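Local coordinates for Mll8374 protein (Mesorhizobium loti, PDB 3B5E) that probably hydrolyses carboxylic ester bonds as a serine esterase of the alpha/beta-hydrolase type, at residues V136-P144 against G158-D169. Numbering follows the deposited sequence. Where two conformers were deposited one is given.
With EDO (1,2-ethanediol), chain I.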
# COMPACT_ATOMS: atom_id res chain seq x y z
N VAL A 136 4.93 -8.90 3.64
CA VAL A 136 3.98 -8.05 4.34
C VAL A 136 3.48 -8.71 5.63
O VAL A 136 3.07 -9.87 5.62
CB VAL A 136 2.83 -7.64 3.41
CG1 VAL A 136 1.84 -6.70 4.13
CG2 VAL A 136 3.38 -6.98 2.14
N ARG A 137 3.56 -7.96 6.74
CA ARG A 137 2.96 -8.33 8.03
C ARG A 137 1.76 -7.45 8.43
O ARG A 137 0.89 -7.88 9.15
CB ARG A 137 3.98 -8.23 9.18
CG ARG A 137 4.98 -9.37 9.27
CD ARG A 137 6.12 -9.25 8.23
NE ARG A 137 7.39 -9.85 8.69
CZ ARG A 137 8.46 -10.04 7.92
NH1 ARG A 137 8.44 -9.72 6.63
NH2 ARG A 137 9.57 -10.58 8.44
N LEU A 138 1.77 -6.21 7.94
CA LEU A 138 0.78 -5.19 8.27
C LEU A 138 0.50 -4.39 7.02
O LEU A 138 1.44 -3.90 6.39
CB LEU A 138 1.31 -4.24 9.36
CG LEU A 138 1.56 -4.72 10.80
CD1 LEU A 138 2.06 -3.56 11.67
CD2 LEU A 138 0.31 -5.34 11.41
N ALA A 139 -0.77 -4.28 6.63
CA ALA A 139 -1.15 -3.55 5.43
C ALA A 139 -2.34 -2.64 5.74
O ALA A 139 -3.28 -3.06 6.41
CB ALA A 139 -1.53 -4.49 4.31
N ALA A 140 -2.28 -1.42 5.25
CA ALA A 140 -3.38 -0.44 5.36
C ALA A 140 -3.76 -0.08 3.92
O ALA A 140 -2.94 0.50 3.18
CB ALA A 140 -2.97 0.78 6.12
N LEU A 141 -4.98 -0.47 3.54
CA LEU A 141 -5.43 -0.41 2.18
C LEU A 141 -6.56 0.63 2.09
O LEU A 141 -7.68 0.39 2.56
CB LEU A 141 -5.97 -1.78 1.71
CG LEU A 141 -5.04 -3.00 1.86
CD1 LEU A 141 -5.72 -4.26 1.35
CD2 LEU A 141 -3.69 -2.83 1.18
N LEU A 142 -6.27 1.76 1.47
CA LEU A 142 -7.22 2.87 1.40
C LEU A 142 -7.90 2.84 0.03
O LEU A 142 -7.22 2.93 -1.00
CB LEU A 142 -6.53 4.20 1.63
CG LEU A 142 -5.73 4.33 2.93
CD1 LEU A 142 -5.18 5.76 3.06
CD2 LEU A 142 -6.57 3.91 4.14
N ARG A 143 -9.22 2.69 0.03
CA ARG A 143 -10.04 2.58 -1.19
C ARG A 143 -9.57 1.50 -2.19
O ARG A 143 -9.39 1.78 -3.36
CB ARG A 143 -10.18 3.92 -1.89
CG ARG A 143 -10.39 5.12 -0.99
CD ARG A 143 -11.73 5.09 -0.25
NE ARG A 143 -11.84 6.35 0.47
CZ ARG A 143 -11.27 6.59 1.64
NH1 ARG A 143 -10.64 5.65 2.33
NH2 ARG A 143 -11.36 7.79 2.16
N PRO A 144 -9.38 0.24 -1.71
CA PRO A 144 -8.91 -0.84 -2.55
C PRO A 144 -10.05 -1.59 -3.26
O PRO A 144 -11.21 -1.37 -2.98
CB PRO A 144 -8.27 -1.78 -1.54
CG PRO A 144 -9.22 -1.62 -0.34
CD PRO A 144 -9.60 -0.21 -0.32
N GLY A 158 -1.81 -14.63 10.14
CA GLY A 158 -0.91 -13.78 10.88
C GLY A 158 -0.81 -12.36 10.35
O GLY A 158 -0.26 -11.49 11.04
N ILE A 159 -1.29 -12.11 9.13
CA ILE A 159 -1.25 -10.75 8.59
C ILE A 159 -2.48 -9.95 9.06
O ILE A 159 -3.61 -10.41 8.96
CB ILE A 159 -1.10 -10.76 7.03
CG1 ILE A 159 0.18 -11.49 6.65
CG2 ILE A 159 -1.09 -9.36 6.44
CD1 ILE A 159 0.31 -11.76 5.16
N ARG A 160 -2.24 -8.76 9.59
CA ARG A 160 -3.31 -7.84 9.86
C ARG A 160 -3.44 -6.84 8.71
O ARG A 160 -2.45 -6.17 8.34
CB ARG A 160 -3.05 -7.09 11.16
CG ARG A 160 -3.07 -7.97 12.40
CD ARG A 160 -2.48 -7.16 13.60
NE ARG A 160 -3.40 -6.08 14.05
CZ ARG A 160 -3.16 -4.76 14.12
NH1 ARG A 160 -2.01 -4.18 13.77
NH2 ARG A 160 -4.13 -3.99 14.57
N THR A 161 -4.65 -6.74 8.18
CA THR A 161 -4.97 -5.84 7.10
C THR A 161 -6.09 -4.91 7.55
O THR A 161 -7.11 -5.36 8.09
CB THR A 161 -5.43 -6.63 5.88
OG1 THR A 161 -4.56 -7.74 5.67
CG2 THR A 161 -5.43 -5.72 4.65
N LEU A 162 -5.88 -3.61 7.36
CA LEU A 162 -6.89 -2.61 7.54
C LEU A 162 -7.36 -2.20 6.12
O LEU A 162 -6.53 -2.00 5.23
CB LEU A 162 -6.33 -1.39 8.29
CG LEU A 162 -7.18 -0.15 8.35
CD1 LEU A 162 -8.43 -0.29 9.27
CD2 LEU A 162 -6.29 1.02 8.78
N ILE A 163 -8.69 -2.08 5.93
CA ILE A 163 -9.31 -1.57 4.71
C ILE A 163 -10.18 -0.39 5.09
O ILE A 163 -10.95 -0.47 6.09
CB ILE A 163 -10.16 -2.68 4.00
CG1 ILE A 163 -9.26 -3.80 3.48
CG2 ILE A 163 -11.06 -2.06 2.91
CD1 ILE A 163 -10.03 -5.06 3.08
N ILE A 164 -10.03 0.73 4.38
CA ILE A 164 -10.94 1.85 4.56
C ILE A 164 -11.62 2.19 3.26
O ILE A 164 -10.97 2.62 2.29
CB ILE A 164 -10.25 3.09 5.09
CG1 ILE A 164 -9.37 2.75 6.29
CG2 ILE A 164 -11.33 4.18 5.44
CD1 ILE A 164 -8.78 3.99 6.97
N ALA A 165 -12.93 1.94 3.23
CA ALA A 165 -13.82 2.19 2.11
C ALA A 165 -14.50 3.52 2.32
O ALA A 165 -14.81 3.94 3.43
CB ALA A 165 -14.89 1.09 1.99
N GLY A 166 -14.84 4.15 1.20
CA GLY A 166 -15.59 5.38 1.28
C GLY A 166 -17.07 5.15 0.97
O GLY A 166 -17.41 4.64 -0.07
N ALA A 167 -17.97 5.58 1.86
CA ALA A 167 -19.45 5.42 1.64
C ALA A 167 -19.90 6.15 0.38
O ALA A 167 -20.82 5.71 -0.30
CB ALA A 167 -20.26 6.01 2.86
N ALA A 168 -19.22 7.26 0.09
CA ALA A 168 -19.55 8.14 -1.03
C ALA A 168 -18.73 7.78 -2.27
O ALA A 168 -18.78 8.48 -3.27
CB ALA A 168 -19.33 9.60 -0.63
N ASP A 169 -17.94 6.70 -2.18
CA ASP A 169 -17.10 6.22 -3.29
C ASP A 169 -18.00 5.39 -4.19
O ASP A 169 -18.13 4.19 -4.07
CB ASP A 169 -15.90 5.44 -2.75
CG ASP A 169 -14.86 5.10 -3.85
OD1 ASP A 169 -15.18 5.28 -5.08
OD2 ASP A 169 -13.75 4.68 -3.46
C1 EDO I . -8.84 1.26 -8.16
O1 EDO I . -7.65 2.01 -8.11
C2 EDO I . -9.62 1.43 -6.86
O2 EDO I . -9.17 0.58 -5.78
O HOH W 1 0.72 -9.09 11.53
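In Arg143, CG stands anti to the carbonyl carbon (chi1 -40°) and a bend at chi2 (-67°) brings the guanidinium across to Ile164 and Gly166, with Ile164 O at its edge. Ile164 O is thereby gripped twice: Arg143 N reaches it at 2.9 Å nearly along the C=O axis, while Arg143 NH1, 3.0 Å away, comes down from above the carbonyl plane, off the lone pairs. The Arg143 CD methylene packs at 3.6 Å against Gly166 N. Strands 138-142 and 160-166 run parallel, their axes approaching to 4.7 Å, toward one side of an alpha/beta-hydrolase sheet, with 189-195 at the edge beyond 160-166; helix 203-214 covers Leu162 and Ile164, helices 120-131 and 176-185 cover Thr161. On the former face Leu142 CD2 lies alongside Ile164 CD1 at 3.6 Å; on the latter Leu141 CD1 crosses Thr161 CG2. The pair illustrates how such hydrolases present the triad acid on a turn after a strand: a type I turn from Gly166 to Asp169 carries Asp169 to His199, whose ND1 bonds OD2, consistent with a catalytic triad completed by Ser119. With Arg143 also bound to Gly198 O through NE and Asp205 through NH1, an alanine here would probably leave Asp205 without its salt-bridge partner and Gly198 O and Ile164 O each short of a donor, freeing the segment next to His199 to shift. A water donates to both Arg137 O and Gly158 O, linking the loops before the strands. Leu138 CD2 abuts the guanidinium edge of Arg160, whose NH2 bonds Trp212 O and which makes a cation-pi contact with Trp212.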